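Local coordinates for protein alpha-14 giardin (Giardia lamblia, PDB 3CHJ) that binds calcium and, as an annexin, phospholipid in a calcium-dependent way, and may link the membrane to the underlying axoneme as a calcium-regulated structural element, at residues R29-R37 with V302-L310; A36-L44 with A270-G278. All blocks are in the same frame, centred on the assembly; numbering follows the deposited sequence.

Contact 1: R29-R37 with V302-L310; sequences RLDLIEIAR and VYGDAIKLL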
loop_
_atom_site.group_PDB
_atom_site.type_symbol
_atom_site.label_atom_id
_atom_site.label_comp_id
_atom_site.label_asym_id
_atom_site.label_seq_id
_atom_site.Cartn_x
_atom_site.Cartn_y
_atom_site.Cartn_z
ATOM N N ARG A 29 14.262 -3.311 21.516
ATOM C CA ARG A 29 14.169 -3.310 20.051
ATOM C C ARG A 29 12.989 -2.487 19.541
ATOM O O ARG A 29 13.093 -1.834 18.486
ATOM C CB ARG A 29 14.056 -4.726 19.497
ATOM C CG ARG A 29 15.362 -5.515 19.499
ATOM C CD ARG A 29 16.343 -5.009 18.432
ATOM N NE ARG A 29 17.417 -5.985 18.213
ATOM C CZ ARG A 29 18.430 -6.195 19.056
ATOM N NH1 ARG A 29 18.537 -5.481 20.169
ATOM N NH2 ARG A 29 19.345 -7.114 18.763
ATOM N N LEU A 30 11.869 -2.505 20.267
ATOM C CA LEU A 30 10.682 -1.785 19.784
ATOM C C LEU A 30 10.812 -0.264 19.866
ATOM O O LEU A 30 9.972 0.473 19.324
ATOM C CB LEU A 30 9.399 -2.284 20.452
ATOM C CG LEU A 30 8.984 -3.707 20.079
ATOM C CD1 LEU A 30 7.840 -4.161 20.987
ATOM C CD2 LEU A 30 8.600 -3.884 18.580
ATOM N N ASP A 31 11.873 0.230 20.509
ATOM C CA ASP A 31 12.145 1.652 20.448
ATOM C C ASP A 31 12.304 2.124 19.004
ATOM O O ASP A 31 12.002 3.270 18.688
ATOM C CB ASP A 31 13.385 2.029 21.264
ATOM C CG ASP A 31 13.145 1.954 22.772
ATOM O OD1 ASP A 31 11.980 1.845 23.212
ATOM O OD2 ASP A 31 14.142 2.007 23.521
ATOM N N LEU A 32 12.807 1.248 18.139
ATOM C CA LEU A 32 12.928 1.598 16.728
ATOM C C LEU A 32 11.571 1.915 16.127
ATOM O O LEU A 32 11.480 2.775 15.251
ATOM C CB LEU A 32 13.589 0.471 15.921
ATOM C CG LEU A 32 15.007 0.079 16.378
ATOM C CD1 LEU A 32 15.478 -1.135 15.612
ATOM C CD2 LEU A 32 15.966 1.252 16.200
ATOM N N ILE A 33 10.548 1.194 16.587
ATOM C CA ILE A 33 9.177 1.363 16.100
ATOM C C ILE A 33 8.503 2.559 16.764
ATOM O O ILE A 33 7.812 3.341 16.097
ATOM C CB ILE A 33 8.354 0.079 16.318
ATOM C CG1 ILE A 33 8.986 -1.116 15.593
ATOM C CG2 ILE A 33 6.914 0.290 15.887
ATOM C CD1 ILE A 33 9.180 -0.952 14.061
ATOM N N GLU A 34 8.729 2.727 18.072
ATOM C CA GLU A 34 8.261 3.931 18.763
ATOM C C GLU A 34 8.786 5.208 18.107
ATOM O O GLU A 34 8.035 6.174 17.886
ATOM C CB GLU A 34 8.580 3.865 20.265
ATOM C CG GLU A 34 7.839 2.727 20.991
ATOM C CD GLU A 34 6.314 2.945 21.136
ATOM O OE1 GLU A 34 5.711 2.271 22.006
ATOM O OE2 GLU A 34 5.707 3.747 20.390
ATOM N N ILE A 35 10.065 5.203 17.736
ATOM C CA ILE A 35 10.653 6.342 17.060
ATOM C C ILE A 35 9.908 6.600 15.720
ATOM O O ILE A 35 9.548 7.726 15.396
ATOM C CB ILE A 35 12.176 6.127 16.872
ATOM C CG1 ILE A 35 12.898 6.244 18.225
ATOM C CG2 ILE A 35 12.766 7.129 15.929
ATOM C CD1 ILE A 35 14.344 5.687 18.213
ATOM N N ALA A 36 9.624 5.536 14.964
ATOM C CA ALA A 36 8.907 5.705 13.698
ATOM C C ALA A 36 7.521 6.301 13.873
ATOM O O ALA A 36 7.072 7.063 13.013
ATOM C CB ALA A 36 8.815 4.377 12.931
ATOM N N ARG A 37 6.859 5.941 14.969
ATOM C CA ARG A 37 5.493 6.400 15.246
ATOM C C ARG A 37 5.452 7.820 15.811
ATOM O O ARG A 37 4.396 8.466 15.775
ATOM C CB ARG A 37 4.821 5.477 16.246
ATOM C CG ARG A 37 4.588 4.088 15.753
ATOM C CD ARG A 37 4.081 3.248 16.899
ATOM N NE ARG A 37 2.634 3.362 17.113
ATOM C CZ ARG A 37 2.039 3.443 18.304
ATOM N NH1 ARG A 37 2.753 3.521 19.426
ATOM N NH2 ARG A 37 0.714 3.505 18.375
ATOM N N VAL A 302 9.722 -10.385 17.913
ATOM C CA VAL A 302 9.728 -8.938 17.851
ATOM C C VAL A 302 9.083 -8.420 16.562
ATOM O O VAL A 302 8.446 -7.359 16.576
ATOM C CB VAL A 302 11.158 -8.348 18.065
ATOM C CG1 VAL A 302 12.082 -8.641 16.899
ATOM C CG2 VAL A 302 11.089 -6.859 18.407
ATOM N N TYR A 303 9.239 -9.156 15.474
ATOM C CA TYR A 303 8.673 -8.708 14.196
ATOM C C TYR A 303 7.162 -8.606 14.291
ATOM O O TYR A 303 6.562 -7.627 13.832
ATOM C CB TYR A 303 9.107 -9.627 13.038
ATOM C CG TYR A 303 8.529 -9.247 11.687
ATOM C CD1 TYR A 303 8.959 -8.102 11.027
ATOM C CD2 TYR A 303 7.544 -10.026 11.083
ATOM C CE1 TYR A 303 8.434 -7.753 9.782
ATOM C CE2 TYR A 303 7.008 -9.695 9.840
ATOM C CZ TYR A 303 7.458 -8.546 9.200
ATOM O OH TYR A 303 6.909 -8.222 7.982
ATOM N N GLY A 304 6.531 -9.620 14.866
ATOM C CA GLY A 304 5.089 -9.592 15.079
ATOM C C GLY A 304 4.690 -8.439 15.973
ATOM O O GLY A 304 3.699 -7.756 15.705
ATOM N N ASP A 305 5.463 -8.204 17.030
ATOM C CA ASP A 305 5.175 -7.101 17.946
ATOM C C ASP A 305 5.278 -5.762 17.228
ATOM O O ASP A 305 4.481 -4.862 17.476
ATOM C CB ASP A 305 6.108 -7.167 19.164
ATOM C CG ASP A 305 5.802 -8.374 20.069
ATOM O OD1 ASP A 305 4.683 -8.933 20.013
ATOM O OD2 ASP A 305 6.709 -8.760 20.838
ATOM N N ALA A 306 6.237 -5.645 16.307
ATOM C CA ALA A 306 6.411 -4.409 15.548
ATOM C C ALA A 306 5.239 -4.128 14.613
ATOM O O ALA A 306 4.789 -2.985 14.517
ATOM C CB ALA A 306 7.727 -4.431 14.762
ATOM N N ILE A 307 4.775 -5.159 13.901
ATOM C CA ILE A 307 3.626 -5.004 13.017
ATOM C C ILE A 307 2.395 -4.587 13.822
ATOM O O ILE A 307 1.710 -3.619 13.450
ATOM C CB ILE A 307 3.355 -6.287 12.189
ATOM C CG1 ILE A 307 4.539 -6.601 11.270
ATOM C CG2 ILE A 307 2.016 -6.193 11.404
ATOM C CD1 ILE A 307 4.909 -5.511 10.222
ATOM N N LYS A 308 2.154 -5.263 14.954
ATOM C CA LYS A 308 1.003 -4.936 15.829
ATOM C C LYS A 308 1.092 -3.494 16.313
ATOM O O LYS A 308 0.088 -2.763 16.288
ATOM C CB LYS A 308 0.933 -5.868 17.049
ATOM C CG LYS A 308 0.361 -7.235 16.741
ATOM C CD LYS A 308 0.114 -8.055 17.989
ATOM C CE LYS A 308 1.427 -8.624 18.540
ATOM N NZ LYS A 308 1.210 -9.719 19.538
ATOM N N LEU A 309 2.290 -3.067 16.730
ATOM C CA LEU A 309 2.464 -1.715 17.257
ATOM C C LEU A 309 2.285 -0.632 16.183
ATOM O O LEU A 309 1.662 0.405 16.414
ATOM C CB LEU A 309 3.850 -1.592 17.918
ATOM C CG LEU A 309 4.166 -0.275 18.623
ATOM C CD1 LEU A 309 3.097 0.072 19.644
ATOM C CD2 LEU A 309 5.537 -0.402 19.284
ATOM N N LEU A 310 2.826 -0.861 14.991
ATOM C CA LEU A 310 2.715 0.145 13.928
ATOM C C LEU A 310 1.271 0.396 13.552
ATOM O O LEU A 310 0.896 1.533 13.244
ATOM C CB LEU A 310 3.486 -0.315 12.684
ATOM C CG LEU A 310 4.999 -0.140 12.845
ATOM C CD1 LEU A 310 5.761 -0.954 11.765
ATOM C CD2 LEU A 310 5.395 1.321 12.798
HETATM O O HOH W 1 1.009 3.581 14.789
#
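L309 meets I33, E34 and R37 of the neighbouring helix, and much of the contact can be followed along its side chain. CB lies against I33 CG2. With CG anti to the backbone N (chi1 -175°), the chain reaches across to the partner helix, and L309 CG sits 3.9 Å from both I33 CG2 and R37 CD. There it forks. L309 CD2 goes to I33 CG2 at 3.7 Å and to E34 OE1, whose side chain crosses it at about a right angle; L309 CD1 lies over one face of the R37 guanidinium, offset toward the rim and 3.5 Å from R37 NH1. I33 is shared: its CG2 also touches L310 CD2 (3.6 Å), while its CG1 rests on A306 CB, likewise at 3.6 Å. Nearer the start of both segments, L30 CD2 reaches A306 and V302 CG2. The contact packs helix 31-38, near the N terminus, against helix 301-310 of the fourth-repeat region, with axes nearly parallel, at 18° and 10.0 Å apart.

No direct hydrogen bond joins the segments. R37 NE is 3.2 Å from L309 O, but the angle is poor, and NE instead donates a hydrogen bond to a water, which in turn donates to L310 O. R37 NH1 bonds E34 OE2 on the syn side (3.1 Å, 150°) in a salt bridge, and NH2 reaches E312 O. Three partners thus fix the rotation of the guanidinium, its charge probably offset by E34. The direct contact is essentially apolar, and one water bridge supplies the polar link at the C-terminal end.

Contact 2: A36-L44 with A270-G278; sequences ARSYPPNQL and AMHFRECKG
The chi1 of R274, -149°, lies well off the staggered value, and a bend at chi3 (-74°) then turns its guanidinium toward the backbone carbonyls of A36 and Y39. F273 stands with CG between its own backbone N and carbonyl carbon (chi1 86°), which brings its ring beside the same group. The result is a layered arrangement: F273 CZ lies 3.5 Å above one face of the R274 guanidinium, offset toward the rim, and P41 CD lies 3.9 Å above the opposite face, over its centre. The carbonyls are met obliquely. R274 NH2 gives a weak hydrogen bond to A36 O at 2.7 Å, and R274 NH1 a weak one to Y39 O at 3.0 Å, both well short of straight. The L44 CD1 methyl touches R274 NH2, at 3.6 Å, by van der Waals contact. A36 O is also near the plane of the F273 ring, at its edge by F273 CZ (4.0 Å), while R37 CG approaches CE1 of the same ring obliquely.

A36 belongs to the last turns of helix 31-38, Y39 is the first residue to leave helical geometry after it, and P40 is the N-cap of helix 41-55. The arginine charge therefore meets carbonyls at a helix C-terminal end, a setting that would probably suit a cation. R274 lies at the C-terminal side of helix 262-272, in the fourth-repeat region of this annexin. Around the site, F273 packs on L78 of helix 69-78 and L310 of helix 301-310, A36 also rests on L78, and M271 and H272 face helix 82-94.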
loop_
_atom_site.group_PDB
_atom_site.type_symbol
_atom_site.label_atom_id
_atom_site.label_comp_id
_atom_site.label_asym_id
_atom_site.label_seq_id
_atom_site.Cartn_x
_atom_site.Cartn_y
_atom_site.Cartn_z
ATOM N N ALA A 36 9.624 5.536 14.964
ATOM C CA ALA A 36 8.907 5.705 13.698
ATOM C C ALA A 36 7.521 6.301 13.873
ATOM O O ALA A 36 7.072 7.063 13.013
ATOM C CB ALA A 36 8.815 4.377 12.931
ATOM N N ARG A 37 6.859 5.941 14.969
ATOM C CA ARG A 37 5.493 6.400 15.246
ATOM C C ARG A 37 5.452 7.820 15.811
ATOM O O ARG A 37 4.396 8.466 15.775
ATOM C CB ARG A 37 4.821 5.477 16.246
ATOM C CG ARG A 37 4.588 4.088 15.753
ATOM C CD ARG A 37 4.081 3.248 16.899
ATOM N NE ARG A 37 2.634 3.362 17.113
ATOM C CZ ARG A 37 2.039 3.443 18.304
ATOM N NH1 ARG A 37 2.753 3.521 19.426
ATOM N NH2 ARG A 37 0.714 3.505 18.375
ATOM N N SER A 38 6.581 8.269 16.373
ATOM C CA SER A 38 6.633 9.519 17.165
ATOM C C SER A 38 7.038 10.759 16.378
ATOM O O SER A 38 6.813 11.883 16.842
ATOM C CB SER A 38 7.606 9.356 18.340
ATOM O OG SER A 38 7.111 8.420 19.265
ATOM N N TYR A 39 7.663 10.574 15.215
ATOM C CA TYR A 39 8.236 11.684 14.439
ATOM C C TYR A 39 7.812 11.626 12.970
ATOM O O TYR A 39 7.552 10.537 12.453
ATOM C CB TYR A 39 9.768 11.678 14.508
ATOM C CG TYR A 39 10.323 11.797 15.904
ATOM C CD1 TYR A 39 10.430 13.047 16.528
ATOM C CD2 TYR A 39 10.749 10.666 16.602
ATOM C CE1 TYR A 39 10.948 13.151 17.817
ATOM C CE2 TYR A 39 11.257 10.764 17.893
ATOM C CZ TYR A 39 11.354 12.010 18.489
ATOM O OH TYR A 39 11.862 12.080 19.781
ATOM N N PRO A 40 7.738 12.793 12.304
ATOM C CA PRO A 40 7.415 12.800 10.876
ATOM C C PRO A 40 8.548 12.206 10.029
ATOM O O PRO A 40 9.703 12.252 10.435
ATOM C CB PRO A 40 7.227 14.290 10.559
ATOM C CG PRO A 40 7.961 15.013 11.614
ATOM C CD PRO A 40 7.919 14.157 12.845
ATOM N N PRO A 41 8.218 11.616 8.866
ATOM C CA PRO A 41 9.220 10.964 8.016
ATOM C C PRO A 41 10.435 11.813 7.647
ATOM O O PRO A 41 11.539 11.277 7.536
ATOM C CB PRO A 41 8.413 10.592 6.766
ATOM C CG PRO A 41 7.066 10.319 7.317
ATOM C CD PRO A 41 6.861 11.424 8.329
ATOM N N ASN A 42 10.252 13.117 7.459
ATOM C CA ASN A 42 11.392 13.948 7.083
ATOM C C ASN A 42 12.415 14.041 8.199
ATOM O O ASN A 42 13.615 14.082 7.933
ATOM C CB ASN A 42 10.950 15.337 6.606
ATOM C CG ASN A 42 10.322 15.304 5.214
ATOM O OD1 ASN A 42 10.785 14.588 4.307
ATOM N ND2 ASN A 42 9.265 16.091 5.034
ATOM N N GLN A 43 11.934 14.035 9.436
ATOM C CA GLN A 43 12.818 14.041 10.602
ATOM C C GLN A 43 13.495 12.687 10.788
ATOM O O GLN A 43 14.657 12.618 11.204
ATOM C CB GLN A 43 12.065 14.437 11.876
ATOM C CG GLN A 43 11.522 15.858 11.816
ATOM C CD GLN A 43 11.127 16.437 13.169
ATOM O OE1 GLN A 43 11.065 15.745 14.186
ATOM N NE2 GLN A 43 10.859 17.735 13.173
ATOM N N LEU A 44 12.770 11.604 10.500
ATOM C CA LEU A 44 13.373 10.269 10.562
ATOM C C LEU A 44 14.487 10.116 9.526
ATOM O O LEU A 44 15.531 9.522 9.807
ATOM C CB LEU A 44 12.296 9.197 10.377
ATOM C CG LEU A 44 11.197 9.163 11.448
ATOM C CD1 LEU A 44 10.016 8.260 11.026
ATOM C CD2 LEU A 44 11.751 8.737 12.825
ATOM N N ALA A 270 4.473 -0.036 6.060
ATOM C CA ALA A 270 5.227 1.221 5.905
ATOM C C ALA A 270 4.475 2.274 5.071
ATOM O O ALA A 270 4.495 3.464 5.421
ATOM C CB ALA A 270 6.600 0.921 5.293
ATOM N N MET A 271 3.781 1.824 4.021
ATOM C CA MET A 271 3.037 2.770 3.164
ATOM C C MET A 271 1.850 3.381 3.876
ATOM O O MET A 271 1.483 4.532 3.593
ATOM C CB MET A 271 2.562 2.124 1.857
ATOM C CG MET A 271 3.683 1.805 0.907
ATOM S SD MET A 271 3.052 1.320 -0.709
ATOM C CE MET A 271 2.469 -0.335 -0.405
ATOM N N HIS A 272 1.224 2.628 4.786
ATOM C CA HIS A 272 -0.140 2.972 5.194
ATOM C C HIS A 272 -0.401 3.129 6.671
ATOM O O HIS A 272 -1.467 3.582 7.047
ATOM C CB HIS A 272 -1.118 1.964 4.584
ATOM C CG HIS A 272 -1.149 2.022 3.096
ATOM N ND1 HIS A 272 -0.934 0.922 2.291
ATOM C CD2 HIS A 272 -1.315 3.074 2.266
ATOM C CE1 HIS A 272 -1.004 1.296 1.023
ATOM N NE2 HIS A 272 -1.225 2.593 0.981
ATOM N N PHE A 273 0.557 2.765 7.527
ATOM C CA PHE A 273 0.253 2.774 8.966
ATOM C C PHE A 273 -0.103 4.163 9.507
ATOM O O PHE A 273 -0.932 4.288 10.407
ATOM C CB PHE A 273 1.380 2.120 9.781
ATOM C CG PHE A 273 2.497 3.057 10.148
ATOM C CD1 PHE A 273 2.502 3.706 11.380
ATOM C CD2 PHE A 273 3.571 3.259 9.282
ATOM C CE1 PHE A 273 3.540 4.564 11.740
ATOM C CE2 PHE A 273 4.619 4.129 9.642
ATOM C CZ PHE A 273 4.591 4.769 10.892
ATOM N N ARG A 274 0.511 5.200 8.946
ATOM C CA ARG A 274 0.363 6.535 9.533
ATOM C C ARG A 274 -1.012 7.135 9.194
ATOM O O ARG A 274 -1.639 7.802 10.021
ATOM C CB ARG A 274 1.503 7.424 9.043
ATOM C CG ARG A 274 1.911 8.487 10.034
ATOM C CD ARG A 274 3.123 9.242 9.517
ATOM N NE ARG A 274 4.410 8.522 9.575
ATOM C CZ ARG A 274 5.258 8.600 10.609
ATOM N NH1 ARG A 274 4.944 9.309 11.702
ATOM N NH2 ARG A 274 6.427 7.968 10.570
ATOM N N GLU A 275 -1.498 6.845 7.997
ATOM C CA GLU A 275 -2.757 7.420 7.526
ATOM C C GLU A 275 -3.969 6.528 7.854
ATOM O O GLU A 275 -5.061 7.025 8.192
ATOM C CB GLU A 275 -2.671 7.669 6.012
ATOM C CG GLU A 275 -1.508 8.570 5.559
ATOM C CD GLU A 275 -0.111 7.898 5.450
ATOM O OE1 GLU A 275 0.850 8.699 5.293
ATOM O OE2 GLU A 275 0.054 6.635 5.497
ATOM N N CYS A 276 -3.779 5.217 7.784
ATOM C CA CYS A 276 -4.900 4.282 7.820
ATOM C C CYS A 276 -5.167 3.732 9.225
ATOM O O CYS A 276 -5.130 2.512 9.456
ATOM C CB CYS A 276 -4.669 3.135 6.828
ATOM S SG CYS A 276 -4.706 3.646 5.071
ATOM N N LYS A 277 -5.493 4.636 10.135
ATOM C CA LYS A 277 -5.655 4.297 11.543
ATOM C C LYS A 277 -6.780 3.310 11.820
ATOM O O LYS A 277 -6.694 2.525 12.773
ATOM C CB LYS A 277 -5.831 5.563 12.377
ATOM C CG LYS A 277 -4.602 6.460 12.311
ATOM C CD LYS A 277 -4.718 7.648 13.252
ATOM C CE LYS A 277 -3.542 8.606 13.038
ATOM N NZ LYS A 277 -3.343 9.519 14.202
ATOM N N GLY A 278 -7.809 3.314 10.975
ATOM C CA GLY A 278 -8.919 2.397 11.190
ATOM C C GLY A 278 -8.682 0.967 10.724
ATOM O O GLY A 278 -9.589 0.134 10.796
#

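How the contacts relate
From the N terminus, the chain first passes through 29-37 and then through 36-44, so both contacts start on helix 31-38 and share A36 and R37. The partner of contact 2, 270-278, comes first, closing a loop with 225 residues between its segments; the partner of contact 1, 302-310, follows and closes a wider loop of 264, which encloses the other without crossing it. Their centres lie 12 Å apart, and they touch where L310 O comes within 3.3 Å of F273 CD1. Together they tie helix 31-38, the turn after it and the start of helix 41-55 to helix 301-310 and the end of helix 262-272, both in the fourth-repeat region.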